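Local coordinates for protein beta-agarase D (Zobellia galactanivorans, PDB 4ASM) that cleaves the beta-1,4 linkages of agarose at random positions with retention of anomeric configuration, here as the catalytic domain of a secreted family GH16 beta-agarase, at residues Thr42-Val46 against Tyr57-His61; Glu160-Met164 against Ile221-Trp227; Gly171-Asn176 against Arg336-Glu342; Gln260-Gly266 against Gln283-Ser289. One frame throughout, in Å; residues are numbered along the deposited sequence.

Contact 1 (Thr42-Val46 against Tyr57-His61)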
loop_
_atom_site.group_PDB
_atom_site.type_symbol
_atom_site.label_atom_id
_atom_site.label_comp_id
_atom_site.label_asym_id
_atom_site.label_seq_id
_atom_site.Cartn_x
_atom_site.Cartn_y
_atom_site.Cartn_z
ATOM N N THR A 42 11.688 11.953 -17.121
ATOM C CA THR A 42 11.151 12.641 -18.294
ATOM C C THR A 42 9.703 13.051 -18.052
ATOM O O THR A 42 8.971 12.328 -17.355
ATOM C CB THR A 42 11.251 11.742 -19.568
ATOM O OG1 THR A 42 10.612 12.390 -20.671
ATOM C CG2 THR A 42 10.583 10.384 -19.337
ATOM N N ASN A 43 9.295 14.181 -18.629
ATOM C CA ASN A 43 7.898 14.655 -18.632
ATOM C C ASN A 43 6.994 13.781 -19.500
ATOM O O ASN A 43 5.778 13.834 -19.380
ATOM C CB ASN A 43 7.797 16.095 -19.187
ATOM C CG ASN A 43 8.312 17.166 -18.225
ATOM O OD1 ASN A 43 8.089 17.110 -17.016
ATOM N ND2 ASN A 43 8.981 18.180 -18.782
ATOM N N ASN A 44 7.584 13.016 -20.420
ATOM C CA ASN A 44 6.788 12.183 -21.306
ATOM C C ASN A 44 6.308 10.930 -20.599
ATOM O O ASN A 44 7.005 10.408 -19.722
ATOM C CB ASN A 44 7.579 11.807 -22.555
ATOM C CG ASN A 44 8.059 13.020 -23.317
ATOM O OD1 ASN A 44 7.325 13.997 -23.475
ATOM N ND2 ASN A 44 9.313 12.984 -23.752
ATOM N N VAL A 45 5.132 10.453 -20.990
ATOM C CA VAL A 45 4.659 9.143 -20.533
ATOM C C VAL A 45 5.403 8.087 -21.330
ATOM O O VAL A 45 5.268 8.017 -22.563
ATOM C CB VAL A 45 3.148 8.957 -20.760
ATOM C CG1 VAL A 45 2.723 7.555 -20.289
ATOM C CG2 VAL A 45 2.379 10.036 -20.044
ATOM N N VAL A 46 6.223 7.306 -20.637
ATOM C CA VAL A 46 7.069 6.310 -21.281
ATOM C C VAL A 46 7.116 5.003 -20.486
ATOM O O VAL A 46 6.871 4.976 -19.263
ATOM C CB VAL A 46 8.530 6.822 -21.468
ATOM C CG1 VAL A 46 8.587 8.083 -22.321
ATOM C CG2 VAL A 46 9.189 7.063 -20.106
ATOM N N TYR A 57 5.607 1.739 -16.573
ATOM C CA TYR A 57 5.453 3.086 -17.131
ATOM C C TYR A 57 5.288 4.111 -16.010
ATOM O O TYR A 57 4.835 3.778 -14.899
ATOM C CB TYR A 57 4.355 3.191 -18.202
ATOM C CG TYR A 57 3.002 2.647 -17.828
ATOM C CD1 TYR A 57 2.679 1.317 -18.070
ATOM C CD2 TYR A 57 2.029 3.467 -17.253
ATOM C CE1 TYR A 57 1.420 0.813 -17.749
ATOM C CE2 TYR A 57 0.771 2.970 -16.926
ATOM C CZ TYR A 57 0.478 1.646 -17.173
ATOM O OH TYR A 57 -0.777 1.158 -16.838
ATOM N N ASN A 58 5.674 5.351 -16.306
ATOM C CA ASN A 58 5.767 6.412 -15.306
ATOM C C ASN A 58 4.458 7.154 -15.075
ATOM O O ASN A 58 4.443 8.390 -14.903
ATOM C CB ASN A 58 6.929 7.379 -15.628
ATOM C CG ASN A 58 6.776 8.073 -16.987
ATOM O OD1 ASN A 58 5.923 7.697 -17.807
ATOM N ND2 ASN A 58 7.605 9.095 -17.225
ATOM N N LYS A 59 3.362 6.393 -15.010
ATOM C CA LYS A 59 2.054 6.977 -14.794
ATOM C C LYS A 59 1.181 6.022 -13.986
ATOM O O LYS A 59 1.431 4.828 -13.962
ATOM C CB LYS A 59 1.408 7.311 -16.163
ATOM C CG LYS A 59 0.091 8.063 -16.103
ATOM C CD LYS A 59 -0.298 8.477 -17.529
ATOM C CE LYS A 59 -1.651 9.163 -17.545
ATOM N NZ LYS A 59 -1.878 9.854 -18.860
ATOM N N TYR A 60 0.168 6.586 -13.334
ATOM C CA TYR A 60 -0.896 5.795 -12.731
ATOM C C TYR A 60 -1.533 4.885 -13.784
ATOM O O TYR A 60 -1.511 5.179 -14.973
ATOM C CB TYR A 60 -1.921 6.779 -12.198
ATOM C CG TYR A 60 -3.096 6.224 -11.463
ATOM C CD1 TYR A 60 -2.928 5.480 -10.282
ATOM C CD2 TYR A 60 -4.387 6.496 -11.890
ATOM C CE1 TYR A 60 -4.041 5.014 -9.551
ATOM C CE2 TYR A 60 -5.489 6.020 -11.184
ATOM C CZ TYR A 60 -5.314 5.286 -10.015
ATOM O OH TYR A 60 -6.415 4.821 -9.304
ATOM N N HIS A 61 -2.123 3.788 -13.326
ATOM C CA HIS A 61 -2.451 2.656 -14.203
ATOM C C HIS A 61 -3.527 2.928 -15.250
ATOM O O HIS A 61 -4.497 3.654 -15.002
ATOM C CB HIS A 61 -2.804 1.416 -13.345
ATOM C CG HIS A 61 -4.139 1.483 -12.655
ATOM N ND1 HIS A 61 -4.825 0.340 -12.304
ATOM C CD2 HIS A 61 -4.919 2.526 -12.277
ATOM C CE1 HIS A 61 -5.959 0.679 -11.719
ATOM N NE2 HIS A 61 -6.043 1.996 -11.688
HETATM O O HOH W 1 10.220 9.957 -15.438
#

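Contact 2 (Glu160-Met164 against Ile221-Trp227). With IMD (imidazole), chain C.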
loop_
_atom_site.group_PDB
_atom_site.type_symbol
_atom_site.label_atom_id
_atom_site.label_comp_id
_atom_site.label_asym_id
_atom_site.label_seq_id
_atom_site.Cartn_x
_atom_site.Cartn_y
_atom_site.Cartn_z
ATOM N N GLU A 160 -8.335 -3.868 -4.332
ATOM C CA GLU A 160 -6.979 -3.376 -4.034
ATOM C C GLU A 160 -6.380 -4.145 -2.876
ATOM O O GLU A 160 -7.074 -4.453 -1.915
ATOM C CB GLU A 160 -7.043 -1.886 -3.697
ATOM C CG GLU A 160 -5.784 -1.305 -3.079
ATOM C CD GLU A 160 -5.927 0.167 -2.769
ATOM O OE1 GLU A 160 -6.836 0.835 -3.317
ATOM O OE2 GLU A 160 -5.081 0.663 -1.976
ATOM N N ILE A 161 -5.099 -4.467 -2.994
ATOM C CA ILE A 161 -4.359 -5.087 -1.885
ATOM C C ILE A 161 -3.104 -4.275 -1.723
ATOM O O ILE A 161 -2.368 -4.113 -2.675
ATOM C CB ILE A 161 -3.997 -6.555 -2.194
ATOM C CG1 ILE A 161 -5.271 -7.409 -2.231
ATOM C CG2 ILE A 161 -2.969 -7.104 -1.180
ATOM C CD1 ILE A 161 -5.131 -8.734 -3.007
ATOM N N ASP A 162 -2.877 -3.730 -0.531
ATOM C CA ASP A 162 -1.682 -2.929 -0.321
ATOM C C ASP A 162 -0.562 -3.802 0.212
ATOM O O ASP A 162 -0.810 -4.791 0.917
ATOM C CB ASP A 162 -1.959 -1.764 0.626
ATOM C CG ASP A 162 -2.998 -0.832 0.093
ATOM O OD1 ASP A 162 -3.231 -0.830 -1.136
ATOM O OD2 ASP A 162 -3.606 -0.123 0.898
ATOM N N ILE A 163 0.662 -3.441 -0.161
ATOM C CA ILE A 163 1.853 -4.022 0.443
ATOM C C ILE A 163 2.299 -3.076 1.559
ATOM O O ILE A 163 2.423 -3.490 2.717
ATOM C CB ILE A 163 2.948 -4.270 -0.594
ATOM C CG1 ILE A 163 2.535 -5.457 -1.481
ATOM C CG2 ILE A 163 4.243 -4.629 0.106
ATOM C CD1 ILE A 163 2.509 -5.200 -2.931
ATOM N N MET A 164 2.521 -1.813 1.217
ATOM C CA MET A 164 2.897 -0.825 2.221
ATOM C C MET A 164 2.125 0.477 2.013
ATOM O O MET A 164 2.034 0.983 0.889
ATOM C CB MET A 164 4.389 -0.536 2.130
ATOM C CG MET A 164 4.852 0.578 3.095
ATOM S SD MET A 164 6.629 0.911 3.023
ATOM C CE MET A 164 6.785 1.558 1.354
ATOM N N ILE A 221 13.544 -1.298 4.780
ATOM C CA ILE A 221 12.860 -2.491 5.228
ATOM C C ILE A 221 12.582 -3.378 4.017
ATOM O O ILE A 221 12.608 -2.912 2.864
ATOM C CB ILE A 221 11.527 -2.152 5.950
ATOM C CG1 ILE A 221 10.525 -1.464 5.016
ATOM C CG2 ILE A 221 11.768 -1.253 7.186
ATOM C CD1 ILE A 221 9.109 -1.343 5.671
ATOM N N ARG A 222 12.314 -4.655 4.272
ATOM C CA ARG A 222 11.672 -5.512 3.281
ATOM C C ARG A 222 10.222 -5.660 3.694
ATOM O O ARG A 222 9.926 -5.933 4.864
ATOM C CB ARG A 222 12.315 -6.897 3.253
ATOM C CG ARG A 222 13.690 -6.908 2.668
ATOM C CD ARG A 222 14.065 -8.345 2.414
ATOM N NE ARG A 222 14.398 -9.100 3.622
ATOM C CZ ARG A 222 13.861 -10.270 3.993
ATOM N NH1 ARG A 222 12.889 -10.881 3.307
ATOM N NH2 ARG A 222 14.326 -10.851 5.089
ATOM N N ILE A 223 9.310 -5.461 2.758
ATOM C CA ILE A 223 7.883 -5.598 3.081
ATOM C C ILE A 223 7.188 -6.287 1.908
ATOM O O ILE A 223 7.442 -5.959 0.748
ATOM C CB ILE A 223 7.248 -4.238 3.466
ATOM C CG1 ILE A 223 5.777 -4.396 3.887
ATOM C CG2 ILE A 223 7.422 -3.203 2.358
ATOM C CD1 ILE A 223 5.271 -3.176 4.669
ATOM N N GLY A 224 6.304 -7.215 2.225
ATOM C CA GLY A 224 5.650 -7.991 1.169
ATOM C C GLY A 224 4.306 -8.514 1.588
ATOM O O GLY A 224 3.995 -8.566 2.776
ATOM N N VAL A 225 3.515 -8.886 0.595
ATOM C CA VAL A 225 2.245 -9.556 0.814
ATOM C C VAL A 225 2.198 -10.867 0.054
ATOM O O VAL A 225 2.580 -10.921 -1.127
ATOM C CB VAL A 225 1.026 -8.657 0.450
ATOM C CG1 VAL A 225 -0.284 -9.341 0.786
ATOM C CG2 VAL A 225 1.082 -7.412 1.215
ATOM N N ASN A 226 1.751 -11.915 0.748
ATOM C CA ASN A 226 1.460 -13.188 0.107
ATOM C C ASN A 226 -0.043 -13.232 -0.095
ATOM O O ASN A 226 -0.820 -13.305 0.875
ATOM C CB ASN A 226 1.962 -14.359 0.963
ATOM C CG ASN A 226 1.788 -15.712 0.269
ATOM O OD1 ASN A 226 1.717 -15.796 -0.959
ATOM N ND2 ASN A 226 1.691 -16.776 1.071
ATOM N N TRP A 227 -0.455 -13.095 -1.358
ATOM C CA TRP A 227 -1.858 -13.145 -1.735
ATOM C C TRP A 227 -2.153 -14.605 -2.048
ATOM O O TRP A 227 -1.802 -15.131 -3.113
ATOM C CB TRP A 227 -2.110 -12.204 -2.915
ATOM C CG TRP A 227 -3.514 -12.173 -3.412
ATOM C CD1 TRP A 227 -4.629 -12.717 -2.823
ATOM C CD2 TRP A 227 -3.965 -11.526 -4.607
ATOM N NE1 TRP A 227 -5.740 -12.463 -3.600
ATOM C CE2 TRP A 227 -5.352 -11.741 -4.702
ATOM C CE3 TRP A 227 -3.319 -10.792 -5.612
ATOM C CZ2 TRP A 227 -6.106 -11.244 -5.763
ATOM C CZ3 TRP A 227 -4.051 -10.321 -6.655
ATOM C CH2 TRP A 227 -5.436 -10.533 -6.726
HETATM N N1 IMD C . -3.720 2.867 -1.687
HETATM C C2 IMD C . -3.530 3.822 -2.612
HETATM N N3 IMD C . -2.650 4.720 -2.125
HETATM C C4 IMD C . -2.268 4.332 -0.885
HETATM C C5 IMD C . -2.950 3.154 -0.614
#

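Contact 3 (Gly171-Asn176 against Arg336-Glu342)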
loop_
_atom_site.group_PDB
_atom_site.type_symbol
_atom_site.label_atom_id
_atom_site.label_comp_id
_atom_site.label_asym_id
_atom_site.label_seq_id
_atom_site.Cartn_x
_atom_site.Cartn_y
_atom_site.Cartn_z
ATOM N N GLY A 171 7.773 14.388 11.062
ATOM C CA GLY A 171 7.764 15.839 10.866
ATOM C C GLY A 171 8.828 16.512 11.714
ATOM O O GLY A 171 9.182 16.024 12.778
ATOM N N ASN A 172 9.322 17.642 11.229
ATOM C CA ASN A 172 10.324 18.398 11.979
ATOM C C ASN A 172 9.790 18.940 13.299
ATOM O O ASN A 172 10.582 19.212 14.199
ATOM C CB ASN A 172 10.962 19.484 11.109
ATOM C CG ASN A 172 9.973 20.558 10.657
ATOM O OD1 ASN A 172 8.790 20.555 11.007
ATOM N ND2 ASN A 172 10.474 21.497 9.870
ATOM N N ASP A 173 8.464 19.040 13.435
ATOM C CA ASP A 173 7.819 19.444 14.698
ATOM C C ASP A 173 7.070 18.282 15.363
ATOM O O ASP A 173 6.287 18.494 16.292
ATOM C CB ASP A 173 6.866 20.628 14.463
ATOM C CG ASP A 173 5.758 20.311 13.457
ATOM O OD1 ASP A 173 5.650 19.129 13.063
ATOM O OD2 ASP A 173 5.027 21.243 13.049
ATOM N N ASN A 174 7.279 17.055 14.867
ATOM C CA ASN A 174 6.635 15.856 15.420
ATOM C C ASN A 174 5.115 15.776 15.284
ATOM O O ASN A 174 4.497 14.936 15.922
ATOM C CB ASN A 174 7.049 15.590 16.885
ATOM C CG ASN A 174 8.377 14.915 16.979
ATOM O OD1 ASN A 174 8.583 13.864 16.379
ATOM N ND2 ASN A 174 9.299 15.512 17.716
ATOM N N ARG A 175 4.539 16.588 14.401
ATOM C CA ARG A 175 3.072 16.598 14.244
ATOM C C ARG A 175 2.492 15.268 13.724
ATOM O O ARG A 175 1.306 14.993 13.877
ATOM C CB ARG A 175 2.654 17.754 13.344
ATOM C CG ARG A 175 3.019 17.583 11.890
ATOM C CD ARG A 175 2.816 18.919 11.196
ATOM N NE ARG A 175 3.241 18.853 9.809
ATOM C CZ ARG A 175 4.504 18.804 9.401
ATOM N NH1 ARG A 175 5.527 18.830 10.303
ATOM N NH2 ARG A 175 4.763 18.730 8.103
ATOM N N ASN A 176 3.343 14.470 13.085
ATOM C CA ASN A 176 2.975 13.150 12.560
ATOM C C ASN A 176 3.590 11.984 13.360
ATOM O O ASN A 176 3.620 10.858 12.891
ATOM C CB ASN A 176 3.416 13.060 11.092
ATOM C CG ASN A 176 2.767 11.906 10.353
ATOM O OD1 ASN A 176 1.549 11.768 10.347
ATOM N ND2 ASN A 176 3.587 11.079 9.698
ATOM N N ARG A 336 -0.799 17.764 8.402
ATOM C CA ARG A 336 0.301 16.832 8.623
ATOM C C ARG A 336 1.228 16.683 7.415
ATOM O O ARG A 336 2.356 16.240 7.591
ATOM C CB ARG A 336 -0.167 15.491 9.199
ATOM C CG ARG A 336 -0.584 15.622 10.679
ATOM C CD ARG A 336 -0.758 14.254 11.342
ATOM N NE ARG A 336 -1.892 13.588 10.723
ATOM C CZ ARG A 336 -3.156 13.704 11.131
ATOM N NH1 ARG A 336 -3.482 14.438 12.203
ATOM N NH2 ARG A 336 -4.096 13.081 10.455
ATOM N N SER A 337 0.780 17.114 6.222
ATOM C CA SER A 337 1.605 17.170 4.988
ATOM C C SER A 337 2.863 17.978 5.188
ATOM O O SER A 337 2.887 18.853 6.053
ATOM C CB SER A 337 0.908 17.930 3.847
ATOM O OG SER A 337 -0.446 17.638 3.668
ATOM N N PRO A 338 3.878 17.754 4.339
ATOM C CA PRO A 338 5.171 18.441 4.509
ATOM C C PRO A 338 5.086 19.954 4.539
ATOM O O PRO A 338 4.243 20.550 3.861
ATOM C CB PRO A 338 5.974 17.985 3.295
ATOM C CG PRO A 338 5.419 16.620 3.012
ATOM C CD PRO A 338 3.937 16.792 3.221
ATOM N N ASN A 339 5.951 20.562 5.347
ATOM C CA ASN A 339 6.091 22.002 5.316
ATOM C C ASN A 339 7.309 22.419 4.498
ATOM O O ASN A 339 8.097 21.583 4.044
ATOM C CB ASN A 339 6.128 22.567 6.725
ATOM C CG ASN A 339 7.248 21.969 7.592
ATOM O OD1 ASN A 339 8.406 21.861 7.166
ATOM N ND2 ASN A 339 6.904 21.609 8.835
ATOM N N ALA A 340 7.462 23.724 4.299
ATOM C CA ALA A 340 8.528 24.226 3.440
ATOM C C ALA A 340 9.925 23.846 3.925
ATOM O O ALA A 340 10.781 23.471 3.124
ATOM C CB ALA A 340 8.397 25.741 3.256
ATOM N N ALA A 341 10.170 23.935 5.236
ATOM C CA ALA A 341 11.465 23.568 5.791
ATOM C C ALA A 341 11.802 22.104 5.507
ATOM O O ALA A 341 12.921 21.782 5.102
ATOM C CB ALA A 341 11.513 23.880 7.310
ATOM N N GLU A 342 10.831 21.210 5.707
ATOM C CA GLU A 342 11.034 19.792 5.417
ATOM C C GLU A 342 11.315 19.543 3.946
ATOM O O GLU A 342 12.131 18.701 3.613
ATOM C CB GLU A 342 9.805 18.999 5.843
ATOM C CG GLU A 342 9.641 18.866 7.349
ATOM C CD GLU A 342 8.207 18.548 7.766
ATOM O OE1 GLU A 342 7.304 18.521 6.900
ATOM O OE2 GLU A 342 7.971 18.363 8.977
HETATM O O HOH W 2 4.451 22.259 10.380
#

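Contact 4 (Gln260-Gly266 against Gln283-Ser289)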
loop_
_atom_site.group_PDB
_atom_site.type_symbol
_atom_site.label_atom_id
_atom_site.label_comp_id
_atom_site.label_asym_id
_atom_site.label_seq_id
_atom_site.Cartn_x
_atom_site.Cartn_y
_atom_site.Cartn_z
ATOM N N GLN A 260 -1.655 -11.872 18.245
ATOM C CA GLN A 260 -3.022 -11.674 18.734
ATOM C C GLN A 260 -4.028 -12.030 17.644
ATOM O O GLN A 260 -3.895 -11.580 16.493
ATOM C CB GLN A 260 -3.252 -10.261 19.233
ATOM C CG GLN A 260 -4.613 -10.121 19.881
ATOM C CD GLN A 260 -4.842 -8.784 20.493
ATOM O OE1 GLN A 260 -5.041 -8.681 21.715
ATOM N NE2 GLN A 260 -4.844 -7.756 19.684
ATOM N N TYR A 261 -5.046 -12.815 18.009
ATOM C CA TYR A 261 -6.057 -13.302 17.062
ATOM C C TYR A 261 -7.316 -12.535 17.332
ATOM O O TYR A 261 -7.788 -12.487 18.484
ATOM C CB TYR A 261 -6.311 -14.806 17.270
ATOM C CG TYR A 261 -5.038 -15.599 17.265
ATOM C CD1 TYR A 261 -4.471 -16.051 16.065
ATOM C CD2 TYR A 261 -4.363 -15.860 18.462
ATOM C CE1 TYR A 261 -3.263 -16.739 16.051
ATOM C CE2 TYR A 261 -3.164 -16.567 18.467
ATOM C CZ TYR A 261 -2.616 -16.984 17.258
ATOM O OH TYR A 261 -1.433 -17.680 17.266
ATOM N N THR A 262 -7.846 -11.897 16.295
ATOM C CA THR A 262 -9.013 -11.054 16.476
ATOM C C THR A 262 -10.036 -11.208 15.361
ATOM O O THR A 262 -9.757 -11.779 14.321
ATOM C CB THR A 262 -8.629 -9.557 16.588
ATOM O OG1 THR A 262 -7.964 -9.166 15.380
ATOM C CG2 THR A 262 -7.723 -9.275 17.809
ATOM N N TYR A 263 -11.241 -10.720 15.608
ATOM C CA TYR A 263 -12.281 -10.726 14.576
ATOM C C TYR A 263 -13.261 -9.574 14.888
ATOM O O TYR A 263 -13.298 -9.064 16.016
ATOM C CB TYR A 263 -12.990 -12.097 14.519
ATOM C CG TYR A 263 -13.744 -12.397 15.787
ATOM C CD1 TYR A 263 -13.093 -12.981 16.884
ATOM C CD2 TYR A 263 -15.084 -12.050 15.916
ATOM C CE1 TYR A 263 -13.766 -13.203 18.072
ATOM C CE2 TYR A 263 -15.768 -12.276 17.098
ATOM C CZ TYR A 263 -15.101 -12.857 18.172
ATOM O OH TYR A 263 -15.755 -13.073 19.376
ATOM N N PRO A 264 -14.029 -9.126 13.885
ATOM C CA PRO A 264 -14.943 -7.995 14.086
ATOM C C PRO A 264 -16.023 -8.246 15.136
ATOM O O PRO A 264 -16.700 -9.294 15.114
ATOM C CB PRO A 264 -15.566 -7.796 12.694
ATOM C CG PRO A 264 -14.567 -8.415 11.737
ATOM C CD PRO A 264 -14.020 -9.608 12.490
ATOM N N ALA A 265 -16.155 -7.289 16.053
ATOM C CA ALA A 265 -17.168 -7.360 17.112
ATOM C C ALA A 265 -18.551 -6.965 16.601
ATOM O O ALA A 265 -19.563 -7.424 17.125
ATOM C CB ALA A 265 -16.770 -6.501 18.286
ATOM N N GLY A 266 -18.621 -6.081 15.610
ATOM C CA GLY A 266 -19.919 -5.673 15.111
ATOM C C GLY A 266 -19.891 -4.684 13.975
ATOM O O GLY A 266 -18.938 -3.899 13.818
ATOM N N GLN A 283 -11.932 0.152 14.452
ATOM C CA GLN A 283 -12.919 -0.923 14.386
ATOM C C GLN A 283 -12.879 -1.771 15.667
ATOM O O GLN A 283 -11.808 -2.212 16.105
ATOM C CB GLN A 283 -12.641 -1.819 13.184
ATOM C CG GLN A 283 -13.546 -3.047 13.163
ATOM C CD GLN A 283 -13.301 -3.975 12.004
ATOM O OE1 GLN A 283 -12.230 -3.972 11.411
ATOM N NE2 GLN A 283 -14.301 -4.783 11.673
ATOM N N LYS A 284 -14.041 -1.968 16.289
ATOM C CA LYS A 284 -14.114 -2.795 17.496
ATOM C C LYS A 284 -13.894 -4.262 17.147
ATOM O O LYS A 284 -14.571 -4.820 16.263
ATOM C CB LYS A 284 -15.460 -2.601 18.210
ATOM C CG LYS A 284 -15.514 -3.269 19.580
ATOM C CD LYS A 284 -16.866 -3.059 20.228
ATOM C CE LYS A 284 -16.927 -3.798 21.571
ATOM N NZ LYS A 284 -18.289 -3.624 22.156
ATOM N N MET A 285 -12.930 -4.877 17.837
ATOM C CA MET A 285 -12.564 -6.266 17.565
ATOM C C MET A 285 -12.613 -7.069 18.865
ATOM O O MET A 285 -12.364 -6.522 19.955
ATOM C CB MET A 285 -11.126 -6.338 17.012
ATOM C CG MET A 285 -10.895 -5.467 15.769
ATOM S SD MET A 285 -11.763 -6.061 14.313
ATOM C CE MET A 285 -10.690 -7.359 13.730
ATOM N N ASN A 286 -12.958 -8.340 18.729
ATOM C CA ASN A 286 -12.907 -9.251 19.869
ATOM C C ASN A 286 -11.664 -10.134 19.789
ATOM O O ASN A 286 -11.103 -10.331 18.723
ATOM C CB ASN A 286 -14.149 -10.145 19.875
ATOM C CG ASN A 286 -15.416 -9.401 20.248
ATOM O OD1 ASN A 286 -15.389 -8.321 20.839
ATOM N ND2 ASN A 286 -16.556 -10.007 19.907
ATOM N N ILE A 287 -11.269 -10.690 20.942
ATOM C CA ILE A 287 -10.098 -11.547 21.061
ATOM C C ILE A 287 -10.493 -13.009 20.915
ATOM O O ILE A 287 -11.494 -13.461 21.513
ATOM C CB ILE A 287 -9.424 -11.331 22.436
ATOM C CG1 ILE A 287 -8.845 -9.926 22.478
ATOM C CG2 ILE A 287 -8.327 -12.376 22.717
ATOM C CD1 ILE A 287 -8.424 -9.503 23.851
ATOM N N ALA A 288 -9.711 -13.726 20.115
ATOM C CA ALA A 288 -9.851 -15.175 19.988
ATOM C C ALA A 288 -8.547 -15.868 20.387
ATOM O O ALA A 288 -7.557 -15.211 20.730
ATOM C CB ALA A 288 -10.254 -15.561 18.559
ATOM N N SER A 289 -8.543 -17.194 20.373
ATOM C CA SER A 289 -7.367 -17.907 20.851
ATOM C C SER A 289 -6.530 -18.591 19.763
ATOM O O SER A 289 -5.523 -19.232 20.071
ATOM C CB SER A 289 -7.781 -18.917 21.899
ATOM O OG SER A 289 -8.656 -19.839 21.323
HETATM O O HOH W 3 -5.449 -13.329 20.730
HETATM O O HOH W 4 -14.240 -13.478 21.444
HETATM O O HOH W 5 -16.341 -4.722 14.060
#

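Contact 1 (Thr42-Val46 against Tyr57-His61)
Asn-58 tucks its side-chain amide into the concave side of the backbone arc from Thr-42 to Val-46 and grips that arc with both of its polar atoms. ND2 donates to Asn-44 O at 2.9 Å, a straight bond lying in the carbonyl plane of Asn-44 and in the amide plane of Asn-58. OD1 accepts from Val-46 N at 2.9 Å, with the donor tilted 33° from the plane of the Asn-58 side-chain carbonyl. A first torsion that sets CG between the backbone N and the carbonyl carbon (chi1 60°) brings the amide round to the loop, and the two bonds together fix its rotation. The backbone adds a third bond, Asn-58 N to Val-46 O at 3.2 Å. Water 1 accepts from Thr-42 N and, at a longer 3.3 Å, from Asn-58 ND2. The arc is braced from within by an ST turn, Asn-44 N to Thr-42 OG1. On the exposed flank Val-45 CG2 rests 4.0 Å from CD of the extended Lys-59, whose NZ bonds to Asn-70. The contact flanks the short pair of strands 47-48 and 56-57; Asn-58 O accepts a hydrogen bond from NE2 of Gln-81, probably a substrate-binding residue, and Tyr-57 pairs through its backbone with Thr-124 on strand 112-125.

Contact 2 (Glu160-Met164 against Ile221-Trp227)
Ile-161 keeps CG1 beside its backbone N (chi1 -68°) and then extends, while Trp-227 has CG opposite its own N (chi1 179°); these choices lay Ile-161 CD1 over the indole face. CD1 sits 3.5 Å from the centroid of the five-membered ring, 17° off its normal, a CH-pi contact. An alanine in place of Trp-227 would probably leave the Ile-161 methyl without its aromatic floor and open a gap between the layers. Further along, Val-225 CG2 packs 3.6 Å from Ile-163 CG1, and Ile-223 CD1 lies 3.8 Å from Met-164 CB. Ile-163 CG2 also lies 3.8 Å from Gly-224 CA. Ile-163 and Met-164 form a classic beta bulge facing Ile-150, within the Glu-x-Asp-x-x-Glu signature of GH16. Glu-160, the probable nucleophile, lies on the cleft side of this strand, where its OE2 accepts from N1 of a bound imidazole at 2.6 Å. No hydrogen bond crosses between the segments, whose strand axes pass 8.6 Å apart, as expected for facing layers of the GH16 jelly-roll sandwich. Strand 159-166 runs between 147-153 and 183-191, and strand 220-229 between 133-140 and 232-237.

Contact 3 (Gly171-Asn176 against Arg336-Glu342)
Arg-175 meets Glu-342 end-on in a two-pronged salt bridge, and that carboxylate also belongs to a capping box with Asn-339 at the start of helix 340-343. NH1 lies 2.8 Å from Glu-342 OE2 and NH2 2.8 Å from Glu-342 OE1, with guanidinium and carboxylate only 15° from coplanar. This is the tight part. NH2 also donates to Ser-337 O at 2.8 Å, NH1 to Asp-173 OD1 at 2.8 Å, and NE to Tyr-335 O, so all five N-H groups are used and the guanidinium cannot easily turn. Glu-342 is gripped as firmly: OE2 takes Asn-172 N on its anti lone pair at 2.7 Å, and OE1 takes Asn-339 N. A methionine in place of Arg-175 would probably leave Asp-173 and Glu-342 without their shared counter-charge and release the 171-176 turn from Ser-337. The solvent side is looser. There water 2 lies over one guanidinium face and joins Asp-173 OD2 to Asn-339 ND2, while on exposed Asn-172 the amide ND2 touches Ala-341 CB at 3.6 Å. Its OD1 still accepts from Asn-339 ND2 at 3.1 Å, the donor tilted 31° from the carbonyl plane of Asn-172.

Contact 4 (Gln260-Gly266 against Gln283-Ser289)
Asn-286 and Tyr-263 face each other as a hydrogen-bonded antiparallel pair, joining strands 259-264 and 282-288. Asn-286 N reaches Tyr-263 O at 2.8 Å, and Asn-286 O takes Tyr-263 N at 3.1 Å. Outward along the asparagine, CB lies against the face of the tyrosine ring, 3.3 Å from Tyr-263 CZ. CG and then OD1 lean on the methyl of Ala-265, with OD1 3.4 Å from Ala-265 CB. ND2 donates to Tyr-263 OH at 3.2 Å. The ring can lie over the neighbouring strand because its CG sits between backbone N and carbonyl carbon (chi1 65°); ring and amide planes stand 81° apart. Ala-288 CB comes to the ring edge, and helix 291-297 touches the same side of the sheet through Tyr-263 and Ala-288. Past the strand end, Ala-265 N donates to Lys-284 O at 2.9 Å. Water 4 sits 2.6 Å from Tyr-263 OH and donates to Ile-287 O.

From the N terminus, contact 1 comes first, closing a short loop around strands 47-48 and 56-57 before any other contact opens. Contact 2 opens at 160-164, and contact 3 opens at 171-176 before contact 2 has closed at 221-227, so these two cross: one ties the facing layers of the core, the other joins the loop after strand 159-166 to the chain entering helix 340-343. Contact 4 closes a short excursion between 260-266 and 283-289 wholly within the long span of contact 3, at the far end of the run of antiparallel strands leading on from 220-229. Contacts 1 and 4 lie on opposite sides of the chain's centre, their own centres about 42 Å apart.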